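Local coordinates for protein agmatinase (Deinococcus radiodurans, PDB 1WOH) that probably hydrolyses agmatine to putrescine and urea, using two manganese ions bound in each subunit, at residues G119-S124 and Q141-L146; D229-D234 and P239-P244; D150-N153 and N159-P162. One frame throughout, in Å; residues are numbered along the deposited sequence.

Contact 1: G119-S124 and Q141-L146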
loop_
_atom_site.group_PDB
_atom_site.type_symbol
_atom_site.label_atom_id
_atom_site.label_comp_id
_atom_site.label_asym_id
_atom_site.label_seq_id
_atom_site.Cartn_x
_atom_site.Cartn_y
_atom_site.Cartn_z
ATOM N N GLY A 119 -5.231 -16.327 13.450
ATOM C CA GLY A 119 -4.471 -16.687 14.637
ATOM C C GLY A 119 -3.104 -17.253 14.299
ATOM O O GLY A 119 -2.962 -17.922 13.276
ATOM N N ASP A 120 -2.093 -16.988 15.129
ATOM C CA ASP A 120 -0.773 -17.536 14.850
ATOM C C ASP A 120 -0.836 -19.020 15.170
ATOM O O ASP A 120 -1.806 -19.486 15.757
ATOM C CB ASP A 120 0.339 -16.821 15.646
ATOM C CG ASP A 120 0.246 -17.038 17.147
ATOM O OD1 ASP A 120 0.156 -18.206 17.593
ATOM O OD2 ASP A 120 0.285 -16.024 17.882
ATOM N N HIS A 121 0.185 -19.772 14.786
ATOM C CA HIS A 121 0.138 -21.213 15.004
ATOM C C HIS A 121 0.035 -21.698 16.448
ATOM O O HIS A 121 -0.377 -22.837 16.699
ATOM C CB HIS A 121 1.321 -21.894 14.314
ATOM C CG HIS A 121 0.983 -23.246 13.767
ATOM N ND1 HIS A 121 1.667 -23.822 12.719
ATOM C CD2 HIS A 121 -0.008 -24.111 14.093
ATOM C CE1 HIS A 121 1.107 -24.983 12.418
ATOM N NE2 HIS A 121 0.089 -25.180 13.235
ATOM N N SER A 122 0.384 -20.847 17.404
ATOM C CA SER A 122 0.310 -21.267 18.793
ATOM C C SER A 122 -1.111 -21.664 19.189
ATOM O O SER A 122 -1.300 -22.404 20.153
ATOM C CB SER A 122 0.807 -20.157 19.726
ATOM O OG SER A 122 -0.230 -19.240 20.034
ATOM N N VAL A 123 -2.112 -21.189 18.448
ATOM C CA VAL A 123 -3.493 -21.527 18.786
ATOM C C VAL A 123 -3.813 -23.016 18.603
ATOM O O VAL A 123 -4.782 -23.518 19.183
ATOM C CB VAL A 123 -4.509 -20.684 17.969
ATOM C CG1 VAL A 123 -4.249 -19.196 18.191
ATOM C CG2 VAL A 123 -4.429 -21.044 16.494
ATOM N N SER A 124 -3.011 -23.723 17.810
ATOM C CA SER A 124 -3.244 -25.150 17.577
ATOM C C SER A 124 -3.153 -25.952 18.873
ATOM O O SER A 124 -3.807 -26.982 19.013
ATOM C CB SER A 124 -2.238 -25.717 16.573
ATOM O OG SER A 124 -2.383 -25.112 15.302
ATOM N N GLN A 141 -0.150 -32.135 9.252
ATOM C CA GLN A 141 0.270 -30.742 9.293
ATOM C C GLN A 141 0.960 -30.237 8.026
ATOM O O GLN A 141 1.983 -30.792 7.613
ATOM C CB GLN A 141 1.206 -30.591 10.510
ATOM C CG GLN A 141 2.071 -29.350 10.558
ATOM C CD GLN A 141 3.176 -29.451 11.611
ATOM O OE1 GLN A 141 3.400 -30.515 12.202
ATOM N NE2 GLN A 141 3.884 -28.346 11.833
ATOM N N LEU A 142 0.394 -29.201 7.404
ATOM C CA LEU A 142 1.011 -28.592 6.220
ATOM C C LEU A 142 1.751 -27.409 6.829
ATOM O O LEU A 142 1.148 -26.596 7.525
ATOM C CB LEU A 142 -0.041 -28.100 5.225
ATOM C CG LEU A 142 -0.895 -29.161 4.521
ATOM C CD1 LEU A 142 -1.700 -28.490 3.430
ATOM C CD2 LEU A 142 -0.017 -30.236 3.912
ATOM N N ASP A 143 3.042 -27.291 6.561
ATOM C CA ASP A 143 3.803 -26.237 7.224
ATOM C C ASP A 143 5.217 -26.162 6.673
ATOM O O ASP A 143 5.788 -27.180 6.270
ATOM C CB ASP A 143 3.881 -26.610 8.716
ATOM C CG ASP A 143 4.046 -25.422 9.634
ATOM O OD1 ASP A 143 4.665 -24.417 9.231
ATOM O OD2 ASP A 143 3.564 -25.517 10.787
ATOM N N ALA A 144 5.790 -24.964 6.660
ATOM C CA ALA A 144 7.166 -24.801 6.222
ATOM C C ALA A 144 8.048 -25.099 7.435
ATOM O O ALA A 144 9.222 -25.422 7.298
ATOM C CB ALA A 144 7.410 -23.369 5.757
ATOM N N HIS A 145 7.468 -24.982 8.627
ATOM C CA HIS A 145 8.224 -25.201 9.858
ATOM C C HIS A 145 7.687 -26.372 10.684
ATOM O O HIS A 145 6.501 -26.685 10.636
ATOM C CB HIS A 145 8.216 -23.907 10.691
ATOM C CG HIS A 145 8.586 -22.685 9.904
ATOM N ND1 HIS A 145 7.666 -21.721 9.544
ATOM C CD2 HIS A 145 9.769 -22.286 9.380
ATOM C CE1 HIS A 145 8.267 -20.783 8.833
ATOM N NE2 HIS A 145 9.545 -21.102 8.718
ATOM N N LEU A 146 8.565 -27.024 11.444
ATOM C CA LEU A 146 8.143 -28.167 12.248
ATOM C C LEU A 146 7.251 -27.784 13.433
ATOM O O LEU A 146 6.285 -28.481 13.737
ATOM C CB LEU A 146 9.364 -28.945 12.745
ATOM C CG LEU A 146 9.060 -30.258 13.475
ATOM C CD1 LEU A 146 8.365 -31.237 12.533
ATOM C CD2 LEU A 146 10.354 -30.851 13.995
#
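The odd thing here is that D143 sets OD2 against the edge of the H121 imidazole, in the ring plane, yet makes no hydrogen bond to it. OD2 lies 3.0 Å from H121 CE1, and the ring and carboxylate planes are turned only 23° from each other. ND1 is close as well, but its angle to OD2 is poor; it makes a weak bond to D229 instead, while NE2 is bonded to the hydroxyl of S227. The ring of F163 meets the imidazole nearly at a right angle. D143 is held by its own segment. Its CG lies anti to the backbone N (chi1 -154°), which carries the carboxylate out toward H121. There Q141 NE2 bonds to D143 OD2 at 3.0 Å, from above the carboxylate plane, and the same NE2 reaches L146 O at 3.1 Å in a nearly straight bond. T178 takes the other end of that amide, so Q141 is fixed as a second-shell support. D143 OD1 accepts from H145 N at 2.9 Å, closing an Asx turn. On the H121 side, D120 OD1 accepts from S122 N, a second Asx turn, and also takes the S122 hydroxyl. Replacing D143 with an alanine would probably leave Q141 NE2 and H145 N each short of an acceptor and strip a shared ligand from both metal sites. No manganese is bound to this chain in the model, so the carboxylates of D143, D147, D229 and D231 crowd together without the cations that would be expected to offset their charge. H121, D143 and H145 are ligands of the binuclear manganese site, and the run starting at D143 fits the D-A-H-x-D motif of the arginase family.

Contact 2: D229-D234 and P239-P244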
loop_
_atom_site.group_PDB
_atom_site.type_symbol
_atom_site.label_atom_id
_atom_site.label_comp_id
_atom_site.label_asym_id
_atom_site.label_seq_id
_atom_site.Cartn_x
_atom_site.Cartn_y
_atom_site.Cartn_z
ATOM N N ASP A 229 -0.912 -24.485 8.038
ATOM C CA ASP A 229 -0.197 -23.231 8.253
ATOM C C ASP A 229 -0.021 -22.714 6.820
ATOM O O ASP A 229 0.579 -23.396 5.985
ATOM C CB ASP A 229 1.168 -23.499 8.887
ATOM C CG ASP A 229 1.964 -22.228 9.130
ATOM O OD1 ASP A 229 1.775 -21.244 8.389
ATOM O OD2 ASP A 229 2.799 -22.222 10.056
ATOM N N VAL A 230 -0.544 -21.533 6.520
ATOM C CA VAL A 230 -0.434 -21.021 5.160
ATOM C C VAL A 230 0.997 -20.856 4.656
ATOM O O VAL A 230 1.210 -20.833 3.442
ATOM C CB VAL A 230 -1.212 -19.676 4.981
ATOM C CG1 VAL A 230 -2.633 -19.826 5.500
ATOM C CG2 VAL A 230 -0.504 -18.538 5.698
ATOM N N ASP A 231 1.988 -20.772 5.549
ATOM C CA ASP A 231 3.348 -20.604 5.043
ATOM C C ASP A 231 3.880 -21.900 4.440
ATOM O O ASP A 231 4.990 -21.941 3.890
ATOM C CB ASP A 231 4.317 -20.011 6.101
ATOM C CG ASP A 231 4.637 -20.957 7.248
ATOM O OD1 ASP A 231 4.512 -22.185 7.093
ATOM O OD2 ASP A 231 5.046 -20.444 8.316
ATOM N N GLY A 232 3.075 -22.957 4.528
ATOM C CA GLY A 232 3.455 -24.217 3.914
ATOM C C GLY A 232 3.406 -24.008 2.404
ATOM O O GLY A 232 4.122 -24.657 1.631
ATOM N N PHE A 233 2.552 -23.080 1.979
ATOM C CA PHE A 233 2.413 -22.762 0.562
ATOM C C PHE A 233 3.503 -21.824 0.097
ATOM O O PHE A 233 4.016 -21.025 0.867
ATOM C CB PHE A 233 1.052 -22.125 0.280
ATOM C CG PHE A 233 -0.088 -23.073 0.464
ATOM C CD1 PHE A 233 -0.770 -23.141 1.673
ATOM C CD2 PHE A 233 -0.422 -23.962 -0.549
ATOM C CE1 PHE A 233 -1.765 -24.091 1.868
ATOM C CE2 PHE A 233 -1.417 -24.916 -0.362
ATOM C CZ PHE A 233 -2.087 -24.981 0.848
ATOM N N ASP A 234 3.851 -21.920 -1.180
ATOM C CA ASP A 234 4.874 -21.053 -1.735
ATOM C C ASP A 234 4.442 -19.600 -1.519
ATOM O O ASP A 234 3.274 -19.257 -1.704
ATOM C CB ASP A 234 5.039 -21.336 -3.231
ATOM C CG ASP A 234 6.303 -20.724 -3.801
ATOM O OD1 ASP A 234 6.342 -19.493 -3.982
ATOM O OD2 ASP A 234 7.263 -21.477 -4.051
ATOM N N PRO A 239 1.581 -14.900 -0.180
ATOM C CA PRO A 239 2.592 -14.051 0.460
ATOM C C PRO A 239 2.190 -13.496 1.829
ATOM O O PRO A 239 3.047 -13.050 2.583
ATOM C CB PRO A 239 2.801 -12.936 -0.569
ATOM C CG PRO A 239 1.418 -12.761 -1.125
ATOM C CD PRO A 239 0.991 -14.216 -1.347
ATOM N N GLY A 240 0.895 -13.516 2.130
ATOM C CA GLY A 240 0.403 -12.982 3.392
ATOM C C GLY A 240 0.629 -13.847 4.617
ATOM O O GLY A 240 -0.301 -14.473 5.134
ATOM N N THR A 241 1.870 -13.884 5.090
ATOM C CA THR A 241 2.215 -14.677 6.272
ATOM C C THR A 241 3.490 -14.098 6.891
ATOM O O THR A 241 4.332 -13.542 6.191
ATOM C CB THR A 241 2.408 -16.184 5.914
ATOM O OG1 THR A 241 2.473 -16.959 7.116
ATOM C CG2 THR A 241 3.672 -16.404 5.126
ATOM N N SER A 242 3.628 -14.230 8.206
ATOM C CA SER A 242 4.783 -13.673 8.920
ATOM C C SER A 242 6.174 -14.083 8.464
ATOM O O SER A 242 7.033 -13.227 8.184
ATOM C CB SER A 242 4.674 -13.989 10.420
ATOM O OG SER A 242 5.876 -13.618 11.093
ATOM N N SER A 243 6.406 -15.389 8.394
ATOM C CA SER A 243 7.730 -15.893 8.051
ATOM C C SER A 243 7.756 -16.812 6.847
ATOM O O SER A 243 7.842 -18.027 6.985
ATOM C CB SER A 243 8.322 -16.615 9.259
ATOM O OG SER A 243 8.422 -15.724 10.359
ATOM N N PRO A 244 7.699 -16.232 5.649
ATOM C CA PRO A 244 7.713 -16.988 4.390
ATOM C C PRO A 244 9.035 -17.696 4.091
ATOM O O PRO A 244 10.114 -17.230 4.477
ATOM C CB PRO A 244 7.375 -15.925 3.352
ATOM C CG PRO A 244 7.982 -14.667 3.947
ATOM C CD PRO A 244 7.580 -14.783 5.403
HETATM O O HOH W 1 4.462 -17.464 8.739
#
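The backbone turns back so that T241 lies against V230 and D231, with the 3-10 turn 230-232 on one side, an inverse gamma turn centred on G240 on the other, and the CA atoms of D231 and P244 5.7 Å apart. T241 does most of the touching. Its OG1 sits 3.7 Å from V230 CG2, the two side chains sliding past each other in opposite directions, and its methyl CG2 rests 3.8 Å from D231 CB. OG1 lies anti to the backbone N (chi1 -168°), which puts it against V230 CG2 and D231 CB, and also bonds to the backbone oxygen of E274. A water finishes the join: it donates to T241 OG1 at 2.6 Å and to D231 OD2 at 3.1 Å, and accepts from S243 N at 2.9 Å. The other carboxylate oxygen, D231 OD1, takes the amide of A144. S243 O comes within 3.9 Å of D231 OD2 and is buried with no polar partner in the model. Two residues before D231, D229 OD1 accepts from D231 N at 2.9 Å, an Asx turn that leaves D229 OD1 and D231 OD1 close. S242 O is bonded to R45. D229 and D231 are manganese ligands, though this chain holds no metal in the model, and the D-x-D pair, with D229 ending strand 223-229 and D231 in the turn after it, is characteristic of the arginase family.

Contact 3: D150-N153 and N159-P162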
loop_
_atom_site.group_PDB
_atom_site.type_symbol
_atom_site.label_atom_id
_atom_site.label_comp_id
_atom_site.label_asym_id
_atom_site.label_seq_id
_atom_site.Cartn_x
_atom_site.Cartn_y
_atom_site.Cartn_z
ATOM N N ASP A 150 10.536 -27.065 22.161
ATOM C CA ASP A 150 10.176 -27.031 23.576
ATOM C C ASP A 150 10.110 -25.570 24.039
ATOM O O ASP A 150 9.036 -25.064 24.369
ATOM C CB ASP A 150 11.203 -27.813 24.408
ATOM C CG ASP A 150 10.867 -27.823 25.891
ATOM O OD1 ASP A 150 9.805 -27.277 26.264
ATOM O OD2 ASP A 150 11.666 -28.379 26.681
ATOM N N THR A 151 11.261 -24.900 24.065
ATOM C CA THR A 151 11.323 -23.494 24.462
ATOM C C THR A 151 12.024 -22.652 23.401
ATOM O O THR A 151 12.992 -23.092 22.773
ATOM C CB THR A 151 12.078 -23.304 25.803
ATOM O OG1 THR A 151 11.320 -23.885 26.869
ATOM C CG2 THR A 151 12.282 -21.834 26.093
ATOM N N ARG A 152 11.519 -21.438 23.207
ATOM C CA ARG A 152 12.072 -20.492 22.243
ATOM C C ARG A 152 11.870 -19.100 22.836
ATOM O O ARG A 152 10.801 -18.790 23.353
ATOM C CB ARG A 152 11.322 -20.584 20.907
ATOM C CG ARG A 152 12.013 -19.887 19.734
ATOM C CD ARG A 152 11.003 -19.446 18.679
ATOM N NE ARG A 152 10.212 -18.307 19.152
ATOM C CZ ARG A 152 9.136 -17.817 18.542
ATOM N NH1 ARG A 152 8.501 -16.777 19.069
ATOM N NH2 ARG A 152 8.683 -18.366 17.417
ATOM N N ASN A 153 12.898 -18.265 22.755
ATOM C CA ASN A 153 12.826 -16.910 23.291
ATOM C C ASN A 153 12.215 -16.851 24.687
ATOM O O ASN A 153 11.348 -16.022 24.964
ATOM C CB ASN A 153 12.046 -16.000 22.343
ATOM C CG ASN A 153 12.662 -15.945 20.960
ATOM O OD1 ASN A 153 12.223 -16.644 20.043
ATOM N ND2 ASN A 153 13.699 -15.126 20.807
ATOM N N ASN A 159 4.729 -19.747 18.946
ATOM C CA ASN A 159 4.162 -20.486 17.829
ATOM C C ASN A 159 5.118 -21.565 17.319
ATOM O O ASN A 159 4.825 -22.253 16.339
ATOM C CB ASN A 159 3.746 -19.537 16.691
ATOM C CG ASN A 159 4.904 -18.734 16.118
ATOM O OD1 ASN A 159 5.928 -18.558 16.783
ATOM N ND2 ASN A 159 4.760 -18.255 14.890
ATOM N N SER A 160 6.197 -21.586 17.749
ATOM C CA SER A 160 7.141 -22.623 17.332
ATOM C C SER A 160 6.988 -23.881 18.201
ATOM O O SER A 160 7.656 -24.891 17.958
ATOM C CB SER A 160 8.584 -22.115 17.448
ATOM O OG SER A 160 8.808 -21.003 16.602
ATOM N N SER A 161 6.097 -23.825 19.191
ATOM C CA SER A 161 5.893 -24.944 20.120
ATOM C C SER A 161 4.496 -25.576 20.235
ATOM O O SER A 161 4.307 -26.469 21.062
ATOM C CB SER A 161 6.282 -24.508 21.538
ATOM O OG SER A 161 7.596 -23.988 21.603
ATOM N N PRO A 162 3.519 -25.165 19.410
ATOM C CA PRO A 162 2.201 -25.786 19.587
ATOM C C PRO A 162 2.066 -27.304 19.608
ATOM O O PRO A 162 1.336 -27.847 20.442
ATOM C CB PRO A 162 1.362 -25.136 18.489
ATOM C CG PRO A 162 2.353 -24.894 17.411
ATOM C CD PRO A 162 3.548 -24.357 18.178
#
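R152 reaches across to N159 and S160 with a single nitrogen. NH2 bonds to N159 OD1 at 2.8 Å and to S160 OG at 2.8 Å. Both bonds are bent, and both acceptors are tilted out of the guanidinium plane. Seen from the asparagine the approach is better: NH2 lies in the carbonyl plane, at a C=O...N angle of 160°, with the amide turned 85° to the guanidinium. CD of the arginine lies 3.4 Å from S160 OG, and the bend at chi3 (72°) then turns the guanidinium to N159 and S160. On the other flank S161 OG comes to 3.3 Å from D150 O, though its hydrogen bond is to T149 O. The next shell sets these groups: N159 ND2 bonds to E274, S160 N to S158 OG, and D150 OD1 makes salt bridges to K156 and R165. R152 NE gives a weak bond to N153 OD1, and NH1 is bonded to S90 of a third subunit. The acceptors found for the guanidinium are neutral oxygens, one of them from a neighbouring subunit, so R152 joins the two segments by directional hydrogen bonds, while the salt bridges of D150 work beside them.

In the fold
Along the chain contact 1 closes first, contact 3 follows in the loop between strand 137-142 and helix 162-169, and contact 2 comes last, after strand 223-229. Contact 1 sits about 10 Å from contact 2 and 11 Å from contact 3, centre to centre; contacts 2 and 3 are about 18 Å apart and do not touch. Strands 137-142 and 223-229 are neighbours in the eight-stranded parallel sheet, and L142 O lies 3.0 Å from D229 N, a probable hydrogen bond. Contacts 1 and 2 bring together most of the manganese ligands at strand ends, H121 coming from the loop after strand 114-118. Contact 3, nearer the surface, meets contact 1 where P162 CB lies 3.4 Å from H121 O.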